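Local structure of ESX-1 secretion-associated protein EspB (Mycobacterium marinum, 7P0Z) at residues A[13-18]-A[173-178]; A[29-34]-A[156-161]; A[216-221]-A[263-268]. The protein is a PE- and PPE-like protein secreted through the mycobacterial ESX-1 system whose seven-chain assembly is probably channel-like. All blocks are in the same frame, centred on the assembly; numbering follows the deposited sequence.

Contact 1. Residues A[13-18]-A[173-178]; sequences QQEILN and RIFENW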
loop_
_atom_site.group_PDB
_atom_site.type_symbol
_atom_site.label_atom_id
_atom_site.label_comp_id
_atom_site.label_asym_id
_atom_site.label_seq_id
_atom_site.Cartn_x
_atom_site.Cartn_y
_atom_site.Cartn_z
ATOM N N GLN A 13 -5.171 51.107 12.566
ATOM C CA GLN A 13 -3.936 50.742 13.236
ATOM C C GLN A 13 -4.185 50.124 14.593
ATOM O O GLN A 13 -3.402 49.282 15.042
ATOM C CB GLN A 13 -3.063 51.970 13.407
ATOM C CG GLN A 13 -2.500 52.478 12.144
ATOM C CD GLN A 13 -1.469 53.509 12.400
ATOM O OE1 GLN A 13 -1.525 54.598 11.861
ATOM N NE2 GLN A 13 -0.529 53.188 13.257
ATOM N N GLN A 14 -5.232 50.554 15.284
ATOM C CA GLN A 14 -5.450 50.052 16.626
ATOM C C GLN A 14 -5.785 48.572 16.609
ATOM O O GLN A 14 -5.379 47.832 17.506
ATOM C CB GLN A 14 -6.543 50.852 17.318
ATOM C CG GLN A 14 -6.529 50.735 18.819
ATOM C CD GLN A 14 -5.167 50.949 19.423
ATOM O OE1 GLN A 14 -4.450 51.872 19.072
ATOM N NE2 GLN A 14 -4.807 50.090 20.345
ATOM N N GLU A 15 -6.512 48.119 15.589
ATOM C CA GLU A 15 -6.755 46.694 15.456
ATOM C C GLU A 15 -5.451 45.932 15.310
ATOM O O GLU A 15 -5.252 44.896 15.948
ATOM C CB GLU A 15 -7.655 46.413 14.263
ATOM C CG GLU A 15 -8.070 44.960 14.193
ATOM C CD GLU A 15 -8.306 44.458 12.794
ATOM O OE1 GLU A 15 -7.329 44.229 12.067
ATOM O OE2 GLU A 15 -9.471 44.258 12.423
ATOM N N ILE A 16 -4.542 46.438 14.491
ATOM C CA ILE A 16 -3.277 45.751 14.297
ATOM C C ILE A 16 -2.473 45.717 15.587
ATOM O O ILE A 16 -1.889 44.691 15.933
ATOM C CB ILE A 16 -2.491 46.396 13.145
ATOM C CG1 ILE A 16 -3.392 46.573 11.938
ATOM C CG2 ILE A 16 -1.298 45.559 12.771
ATOM C CD1 ILE A 16 -2.706 47.185 10.780
ATOM N N LEU A 17 -2.419 46.826 16.313
ATOM C CA LEU A 17 -1.650 46.822 17.549
ATOM C C LEU A 17 -2.246 45.876 18.576
ATOM O O LEU A 17 -1.516 45.175 19.286
ATOM C CB LEU A 17 -1.548 48.235 18.113
ATOM C CG LEU A 17 -0.744 49.169 17.226
ATOM C CD1 LEU A 17 -0.925 50.585 17.660
ATOM C CD2 LEU A 17 0.711 48.798 17.236
ATOM N N ASN A 18 -3.567 45.844 18.679
ATOM C CA ASN A 18 -4.192 44.918 19.604
ATOM C C ASN A 18 -3.896 43.479 19.222
ATOM O O ASN A 18 -3.630 42.641 20.087
ATOM C CB ASN A 18 -5.690 45.154 19.652
ATOM C CG ASN A 18 -6.050 46.398 20.391
ATOM O OD1 ASN A 18 -5.263 46.933 21.155
ATOM N ND2 ASN A 18 -7.258 46.858 20.184
ATOM N N ARG A 173 -6.355 34.308 14.038
ATOM C CA ARG A 173 -7.448 34.539 13.117
ATOM C C ARG A 173 -7.126 35.680 12.163
ATOM O O ARG A 173 -6.260 36.513 12.414
ATOM C CB ARG A 173 -8.721 34.849 13.881
ATOM C CG ARG A 173 -8.689 36.163 14.541
ATOM C CD ARG A 173 -9.843 36.317 15.448
ATOM N NE ARG A 173 -9.782 37.589 16.136
ATOM C CZ ARG A 173 -9.051 37.810 17.211
ATOM N NH1 ARG A 173 -8.306 36.849 17.706
ATOM N NH2 ARG A 173 -9.054 38.993 17.781
ATOM N N ILE A 174 -7.836 35.691 11.041
ATOM C CA ILE A 174 -7.727 36.761 10.069
ATOM C C ILE A 174 -8.178 38.084 10.668
ATOM O O ILE A 174 -8.850 38.141 11.697
ATOM C CB ILE A 174 -8.569 36.417 8.837
ATOM C CG1 ILE A 174 -10.018 36.277 9.263
ATOM C CG2 ILE A 174 -8.078 35.162 8.183
ATOM C CD1 ILE A 174 -10.932 36.107 8.137
ATOM N N PHE A 175 -7.808 39.161 10.001
ATOM C CA PHE A 175 -8.158 40.490 10.463
ATOM C C PHE A 175 -9.538 40.877 9.972
ATOM O O PHE A 175 -9.970 40.466 8.901
ATOM C CB PHE A 175 -7.140 41.503 9.972
ATOM C CG PHE A 175 -5.751 41.188 10.373
ATOM C CD1 PHE A 175 -5.325 41.406 11.660
ATOM C CD2 PHE A 175 -4.861 40.679 9.459
ATOM C CE1 PHE A 175 -4.040 41.110 12.025
ATOM C CE2 PHE A 175 -3.575 40.385 9.820
ATOM C CZ PHE A 175 -3.164 40.603 11.105
ATOM N N GLU A 176 -10.229 41.677 10.767
ATOM C CA GLU A 176 -11.488 42.246 10.306
ATOM C C GLU A 176 -11.260 43.363 9.304
ATOM O O GLU A 176 -11.657 43.261 8.144
ATOM C CB GLU A 176 -12.280 42.782 11.482
ATOM C CG GLU A 176 -12.647 41.774 12.476
ATOM C CD GLU A 176 -13.203 42.404 13.723
ATOM O OE1 GLU A 176 -12.794 43.535 14.046
ATOM O OE2 GLU A 176 -14.068 41.788 14.374
ATOM N N ASN A 177 -10.601 44.429 9.729
ATOM C CA ASN A 177 -10.580 45.667 8.974
ATOM C C ASN A 177 -9.262 45.951 8.290
ATOM O O ASN A 177 -9.074 47.055 7.796
ATOM C CB ASN A 177 -10.928 46.838 9.881
ATOM C CG ASN A 177 -12.178 46.614 10.624
ATOM O OD1 ASN A 177 -13.221 46.396 10.034
ATOM N ND2 ASN A 177 -12.094 46.650 11.932
ATOM N N TRP A 178 -8.343 45.017 8.246
ATOM C CA TRP A 178 -7.064 45.286 7.625
ATOM C C TRP A 178 -6.957 44.512 6.329
ATOM O O TRP A 178 -7.344 43.350 6.262
ATOM C CB TRP A 178 -5.914 44.935 8.548
ATOM C CG TRP A 178 -4.642 45.454 8.050
ATOM C CD1 TRP A 178 -4.464 46.522 7.251
ATOM C CD2 TRP A 178 -3.360 44.893 8.261
ATOM N NE1 TRP A 178 -3.148 46.686 6.962
ATOM C CE2 TRP A 178 -2.442 45.694 7.574
ATOM C CE3 TRP A 178 -2.892 43.797 8.980
ATOM C CZ2 TRP A 178 -1.087 45.440 7.584
ATOM C CZ3 TRP A 178 -1.554 43.544 8.984
ATOM C CH2 TRP A 178 -0.663 44.360 8.292
#
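Glu-15 reaches from helix 13-18 into the bend of 173-178, where one carboxylate oxygen meets two backbone amides. Asn-177 N gives the good bond, 2.9 Å to Glu-15 OE2 with an N-H...O angle of 169°, arriving on the syn side but somewhat out of the carboxylate plane. Glu-176 N lies 3.2 Å from the same oxygen, a weak bond with its N-H turned well aside. With CG anti to the backbone N (chi1 -173°) and the chain extended beyond it, the long glutamate can span the gap from the helix. Glu-15 OE1 lies beside Phe-175, 3.4 Å from CB, approaching its ring obliquely. Glu-176 OE1 comes within 3.8 Å of Glu-15 OE2, a proximity of like charges that the two amide N-H groups probably help to offset.

One residue on, Ile-16 meets Trp-178 at about a right angle. CD1, at the end of its slim, extended branch, stands over the five-membered ring, 3.5 Å from the centroid and 15° off the normal, a CH-pi contact. The indole in turn places CE3 over one face of Phe-175, offset toward the rim and 3.6 Å above the plane, while Phe-175 CZ sits at the indole edge. Trp-178 NE1 is satisfied by Tyr-83 OH, and helix 42-81 packs against the group through Leu-76, Ala-79 and Ala-80. Glu-187 accepts the amide N-H of Phe-175.

Trp-178 begins a Trp-Glu-Gly sequence, the Trp-X-Gly motif in the turn between two helices of EsxAB-like proteins. Its bond to Tyr-83 is consistent with the pairing of this turn with the Tyr-containing secretion motif of the PE side, and here the helix 13-23 covers the indole as well.

Contact 2. Residues A[29-34]-A[156-161]; sequences TPPTDV and DGWNNF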
loop_
_atom_site.group_PDB
_atom_site.type_symbol
_atom_site.label_atom_id
_atom_site.label_comp_id
_atom_site.label_asym_id
_atom_site.label_seq_id
_atom_site.Cartn_x
_atom_site.Cartn_y
_atom_site.Cartn_z
ATOM N N THR A 29 1.394 27.047 29.960
ATOM C CA THR A 29 2.678 26.526 30.386
ATOM C C THR A 29 2.668 25.010 30.293
ATOM O O THR A 29 1.740 24.375 30.787
ATOM C CB THR A 29 2.985 26.942 31.801
ATOM O OG1 THR A 29 2.603 28.298 31.973
ATOM C CG2 THR A 29 4.431 26.844 32.037
ATOM N N PRO A 30 3.656 24.405 29.655
ATOM C CA PRO A 30 3.700 22.950 29.564
ATOM C C PRO A 30 3.994 22.325 30.913
ATOM O O PRO A 30 4.551 22.980 31.799
ATOM C CB PRO A 30 4.841 22.704 28.570
ATOM C CG PRO A 30 5.674 23.903 28.673
ATOM C CD PRO A 30 4.776 25.038 28.955
ATOM N N PRO A 31 3.634 21.065 31.109
ATOM C CA PRO A 31 3.950 20.403 32.377
ATOM C C PRO A 31 5.440 20.190 32.527
ATOM O O PRO A 31 6.175 20.088 31.550
ATOM C CB PRO A 31 3.218 19.066 32.276
ATOM C CG PRO A 31 2.757 18.946 30.889
ATOM C CD PRO A 31 3.186 20.108 30.091
ATOM N N THR A 32 5.886 20.120 33.768
ATOM C CA THR A 32 7.293 19.912 34.042
ATOM C C THR A 32 7.572 18.684 34.876
ATOM O O THR A 32 8.712 18.492 35.291
ATOM C CB THR A 32 7.898 21.125 34.753
ATOM O OG1 THR A 32 7.211 21.345 35.983
ATOM C CG2 THR A 32 7.781 22.332 33.903
ATOM N N ASP A 33 6.587 17.853 35.143
ATOM C CA ASP A 33 6.835 16.732 36.021
ATOM C C ASP A 33 7.576 15.631 35.288
ATOM O O ASP A 33 7.434 15.452 34.084
ATOM C CB ASP A 33 5.533 16.201 36.573
ATOM C CG ASP A 33 4.712 15.556 35.534
ATOM O OD1 ASP A 33 4.253 16.273 34.630
ATOM O OD2 ASP A 33 4.524 14.332 35.603
ATOM N N VAL A 34 8.381 14.890 36.028
ATOM C CA VAL A 34 9.285 13.904 35.455
ATOM C C VAL A 34 8.695 12.524 35.697
ATOM O O VAL A 34 8.490 12.152 36.855
ATOM C CB VAL A 34 10.687 14.014 36.053
ATOM C CG1 VAL A 34 11.515 12.880 35.580
ATOM C CG2 VAL A 34 11.297 15.296 35.644
ATOM N N ASP A 156 -1.790 12.976 32.063
ATOM C CA ASP A 156 -2.833 13.961 32.288
ATOM C C ASP A 156 -2.321 15.356 32.004
ATOM O O ASP A 156 -2.990 16.149 31.338
ATOM C CB ASP A 156 -3.345 13.881 33.716
ATOM C CG ASP A 156 -4.179 12.671 33.955
ATOM O OD1 ASP A 156 -4.633 12.059 32.969
ATOM O OD2 ASP A 156 -4.386 12.324 35.134
ATOM N N GLY A 157 -1.139 15.677 32.517
ATOM C CA GLY A 157 -0.581 16.986 32.264
ATOM C C GLY A 157 -0.404 17.257 30.785
ATOM O O GLY A 157 -0.748 18.332 30.293
ATOM N N TRP A 158 0.091 16.276 30.049
ATOM C CA TRP A 158 0.326 16.536 28.643
ATOM C C TRP A 158 -0.961 16.559 27.827
ATOM O O TRP A 158 -1.039 17.293 26.845
ATOM C CB TRP A 158 1.333 15.536 28.089
ATOM C CG TRP A 158 2.704 15.944 28.458
ATOM C CD1 TRP A 158 3.485 15.392 29.410
ATOM C CD2 TRP A 158 3.440 17.037 27.924
ATOM N NE1 TRP A 158 4.668 16.053 29.499
ATOM C CE2 TRP A 158 4.670 17.071 28.590
ATOM C CE3 TRP A 158 3.180 17.987 26.938
ATOM C CZ2 TRP A 158 5.637 18.012 28.309
ATOM C CZ3 TRP A 158 4.136 18.914 26.659
ATOM C CH2 TRP A 158 5.356 18.924 27.339
ATOM N N ASN A 159 -1.984 15.801 28.211
ATOM C CA ASN A 159 -3.278 15.945 27.558
ATOM C C ASN A 159 -3.891 17.308 27.823
ATOM O O ASN A 159 -4.481 17.919 26.923
ATOM C CB ASN A 159 -4.226 14.850 28.006
ATOM C CG ASN A 159 -4.357 13.770 27.004
ATOM O OD1 ASN A 159 -4.503 14.034 25.821
ATOM N ND2 ASN A 159 -4.318 12.536 27.458
ATOM N N ASN A 160 -3.777 17.798 29.052
ATOM C CA ASN A 160 -4.257 19.138 29.326
ATOM C C ASN A 160 -3.535 20.147 28.461
ATOM O O ASN A 160 -4.154 21.070 27.934
ATOM C CB ASN A 160 -4.078 19.487 30.793
ATOM C CG ASN A 160 -5.001 18.732 31.673
ATOM O OD1 ASN A 160 -6.044 18.270 31.243
ATOM N ND2 ASN A 160 -4.624 18.593 32.925
ATOM N N PHE A 161 -2.227 19.986 28.305
ATOM C CA PHE A 161 -1.484 20.912 27.469
ATOM C C PHE A 161 -1.928 20.842 26.014
ATOM O O PHE A 161 -2.060 21.874 25.355
ATOM C CB PHE A 161 0.011 20.650 27.582
ATOM C CG PHE A 161 0.830 21.744 27.011
ATOM C CD1 PHE A 161 0.815 22.993 27.587
ATOM C CD2 PHE A 161 1.541 21.555 25.848
ATOM C CE1 PHE A 161 1.533 24.010 27.043
ATOM C CE2 PHE A 161 2.263 22.577 25.306
ATOM C CZ PHE A 161 2.259 23.805 25.904
#
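Both aromatic rings of the helical segment 156-161 carry a proline of 29-34 on one face. Pro-31 lies on Trp-158: CD stands almost exactly over the six-membered ring, 3.5 Å from its centroid and 3° off the normal, and CG is 3.5 Å from Trp-158 CE2, so the proline's CG-CD side rests on the indole. Pro-30 takes Phe-161. Its CA lies over that face, toward the rim, 3.8 Å from the ring centroid, and the two side chains run side by side in the same direction. Pro-30 also touches Trp-158 obliquely, CB to CH2 at 4.0 Å, and so bridges the two aromatics.

Phe-161 reaches this place with CG anti to the backbone N (chi1 -167°), which sends its ring out to the loop. Gly-157 suits its place because a beta carbon there would crowd Pro-31 CB; Pro-31 CG comes to 3.6 Å from Gly-157 C. Trp-158 also touches Val-58 of helix 42-81 and Leu-207 of helix 181-224, while Pro-31 O accepts a bond from Arg-59.

Across the contact the chemistry is wholly apolar and CH-pi. Proline's C-H groups next to nitrogen are slightly electron-poor and favour electron-rich aromatic faces, its ring limits backbone freedom, and it has no N-H needing a partner, which suits the two prolines to a loop lying along a helix without backbone bonds to it.

Contact 3. Residues A[216-221]-A[263-268]; sequences QLQLWA and SEYNTK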
loop_
_atom_site.group_PDB
_atom_site.type_symbol
_atom_site.label_atom_id
_atom_site.label_comp_id
_atom_site.label_asym_id
_atom_site.label_seq_id
_atom_site.Cartn_x
_atom_site.Cartn_y
_atom_site.Cartn_z
ATOM N N GLN A 216 -0.727 1.126 30.937
ATOM C CA GLN A 216 -1.511 -0.061 30.640
ATOM C C GLN A 216 -0.628 -1.282 30.470
ATOM O O GLN A 216 -1.032 -2.392 30.811
ATOM C CB GLN A 216 -2.367 0.148 29.405
ATOM C CG GLN A 216 -3.365 1.196 29.634
ATOM C CD GLN A 216 -4.101 0.984 30.931
ATOM O OE1 GLN A 216 -3.906 1.719 31.893
ATOM N NE2 GLN A 216 -4.947 -0.028 30.969
ATOM N N LEU A 217 0.569 -1.099 29.927
ATOM C CA LEU A 217 1.499 -2.205 29.814
ATOM C C LEU A 217 1.888 -2.729 31.180
ATOM O O LEU A 217 2.001 -3.940 31.378
ATOM C CB LEU A 217 2.740 -1.769 29.053
ATOM C CG LEU A 217 3.716 -2.908 28.758
ATOM C CD1 LEU A 217 3.089 -3.953 27.844
ATOM C CD2 LEU A 217 5.021 -2.394 28.198
ATOM N N GLN A 218 2.116 -1.831 32.126
ATOM C CA GLN A 218 2.446 -2.273 33.467
ATOM C C GLN A 218 1.319 -3.097 34.066
ATOM O O GLN A 218 1.561 -4.147 34.665
ATOM C CB GLN A 218 2.760 -1.076 34.347
ATOM C CG GLN A 218 3.185 -1.445 35.742
ATOM C CD GLN A 218 4.493 -2.213 35.770
ATOM O OE1 GLN A 218 5.301 -2.118 34.858
ATOM N NE2 GLN A 218 4.710 -2.962 36.829
ATOM N N LEU A 219 0.079 -2.655 33.897
ATOM C CA LEU A 219 -1.028 -3.444 34.420
ATOM C C LEU A 219 -1.123 -4.801 33.737
ATOM O O LEU A 219 -1.336 -5.828 34.395
ATOM C CB LEU A 219 -2.335 -2.686 34.264
ATOM C CG LEU A 219 -2.404 -1.436 35.115
ATOM C CD1 LEU A 219 -3.787 -0.869 35.063
ATOM C CD2 LEU A 219 -1.991 -1.734 36.519
ATOM N N TRP A 220 -0.990 -4.822 32.421
ATOM C CA TRP A 220 -1.111 -6.064 31.678
ATOM C C TRP A 220 -0.053 -7.062 32.109
ATOM O O TRP A 220 -0.330 -8.255 32.281
ATOM C CB TRP A 220 -0.989 -5.764 30.196
ATOM C CG TRP A 220 -0.895 -6.937 29.372
ATOM C CD1 TRP A 220 -1.911 -7.602 28.801
ATOM C CD2 TRP A 220 0.294 -7.610 28.994
ATOM N NE1 TRP A 220 -1.441 -8.657 28.086
ATOM C CE2 TRP A 220 -0.082 -8.687 28.192
ATOM C CE3 TRP A 220 1.645 -7.410 29.263
ATOM C CZ2 TRP A 220 0.832 -9.556 27.654
ATOM C CZ3 TRP A 220 2.544 -8.272 28.736
ATOM C CH2 TRP A 220 2.138 -9.342 27.948
ATOM N N ALA A 221 1.164 -6.587 32.298
ATOM C CA ALA A 221 2.233 -7.462 32.722
ATOM C C ALA A 221 2.016 -7.930 34.143
ATOM O O ALA A 221 2.388 -9.046 34.499
ATOM C CB ALA A 221 3.566 -6.741 32.607
ATOM N N SER A 263 9.304 -10.886 27.443
ATOM C CA SER A 263 9.627 -10.539 26.068
ATOM C C SER A 263 8.620 -9.544 25.516
ATOM O O SER A 263 8.993 -8.563 24.858
ATOM C CB SER A 263 9.668 -11.786 25.195
ATOM O OG SER A 263 8.373 -12.323 25.055
ATOM N N GLU A 264 7.336 -9.790 25.764
ATOM C CA GLU A 264 6.317 -8.822 25.382
ATOM C C GLU A 264 6.619 -7.453 25.973
ATOM O O GLU A 264 6.585 -6.434 25.277
ATOM C CB GLU A 264 4.960 -9.299 25.862
ATOM C CG GLU A 264 3.796 -8.629 25.231
ATOM C CD GLU A 264 3.408 -9.267 23.948
ATOM O OE1 GLU A 264 3.863 -10.396 23.693
ATOM O OE2 GLU A 264 2.615 -8.676 23.210
ATOM N N TYR A 265 6.912 -7.423 27.264
ATOM C CA TYR A 265 7.179 -6.177 27.953
ATOM C C TYR A 265 8.355 -5.453 27.341
ATOM O O TYR A 265 8.323 -4.236 27.175
ATOM C CB TYR A 265 7.462 -6.468 29.413
ATOM C CG TYR A 265 7.337 -5.305 30.333
ATOM C CD1 TYR A 265 8.422 -4.501 30.608
ATOM C CD2 TYR A 265 6.149 -5.034 30.964
ATOM C CE1 TYR A 265 8.315 -3.447 31.470
ATOM C CE2 TYR A 265 6.031 -3.997 31.832
ATOM C CZ TYR A 265 7.111 -3.204 32.087
ATOM O OH TYR A 265 6.976 -2.162 32.959
ATOM N N ASN A 266 9.407 -6.181 27.013
ATOM C CA ASN A 266 10.607 -5.531 26.540
ATOM C C ASN A 266 10.419 -4.982 25.149
ATOM O O ASN A 266 10.990 -3.946 24.812
ATOM C CB ASN A 266 11.767 -6.496 26.589
ATOM C CG ASN A 266 12.244 -6.717 27.978
ATOM O OD1 ASN A 266 11.831 -6.023 28.896
ATOM N ND2 ASN A 266 13.103 -7.700 28.158
ATOM N N THR A 267 9.625 -5.640 24.324
ATOM C CA THR A 267 9.506 -5.058 23.002
ATOM C C THR A 267 8.494 -3.931 22.972
ATOM O O THR A 267 8.708 -2.931 22.290
ATOM C CB THR A 267 9.161 -6.114 21.971
ATOM O OG1 THR A 267 7.926 -6.728 22.315
ATOM C CG2 THR A 267 10.244 -7.138 21.958
ATOM N N LYS A 268 7.389 -4.060 23.688
ATOM C CA LYS A 268 6.399 -3.005 23.615
ATOM C C LYS A 268 6.809 -1.770 24.392
ATOM O O LYS A 268 6.301 -0.690 24.113
ATOM C CB LYS A 268 5.060 -3.497 24.119
ATOM C CG LYS A 268 4.416 -4.437 23.181
ATOM C CD LYS A 268 3.000 -4.651 23.548
ATOM C CE LYS A 268 2.409 -5.645 22.624
ATOM N NZ LYS A 268 2.461 -5.154 21.245
#
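Tyr-265 carries Leu-217 over one face of its ring: Leu-217 CD2 lies 4.2 Å from the centroid, close to the ring normal, and Leu-217 CG comes to 3.9 Å from Tyr-265 CD2. Ala-221, one turn further along, adds its CB at 3.5 Å from the same ring carbon, its small side chain leaving room for the tyrosine. At the rim, the hydroxyl Tyr-265 OH donates to Gln-218 OE1, modelled at 2.5 Å, a length probably too short to take literally; it meets the oxygen nearly head-on (C=O...O angle 175°), with amide and ring planes perpendicular. A bend at chi2 (64°) brings this amide round to the tyrosine, and Gln-147 accepts from its NE2, so both ends of the buried amide are engaged. Trp-220 CH2 packs 3.3 Å from Glu-264 CG, against the aliphatic part of the glutamate.

The two short helical segments are nearly antiparallel, 173° apart, with axes 10.6 Å from each other. Ser-39 and Leu-41 of the loop before helix 42-81, and Ala-44 within it, touch Tyr-265, while Gln-216 packs on Ser-263 of a neighbouring subunit.

From the N terminus, helix 13-23 is met first, and contact 1 joins it to the turn at 173-178, enclosing a long loop that contains helices 42-81, 133-143 and 149-166. Contact 2 is nested inside it: the irregular chain at 29-34, which leads to helix 42-81, lies on helix 149-166, about 17 Å from contact 1 between nearest atoms. Both join the PE range to the PPE range. Contact 3 follows in series, closing a shorter loop wholly within the PPE range between helices 181-224 and 244-268. Contacts 1 and 3 lie on opposite sides of the chain's centre, 53 Å apart between centres, and both touch a neighbouring subunit.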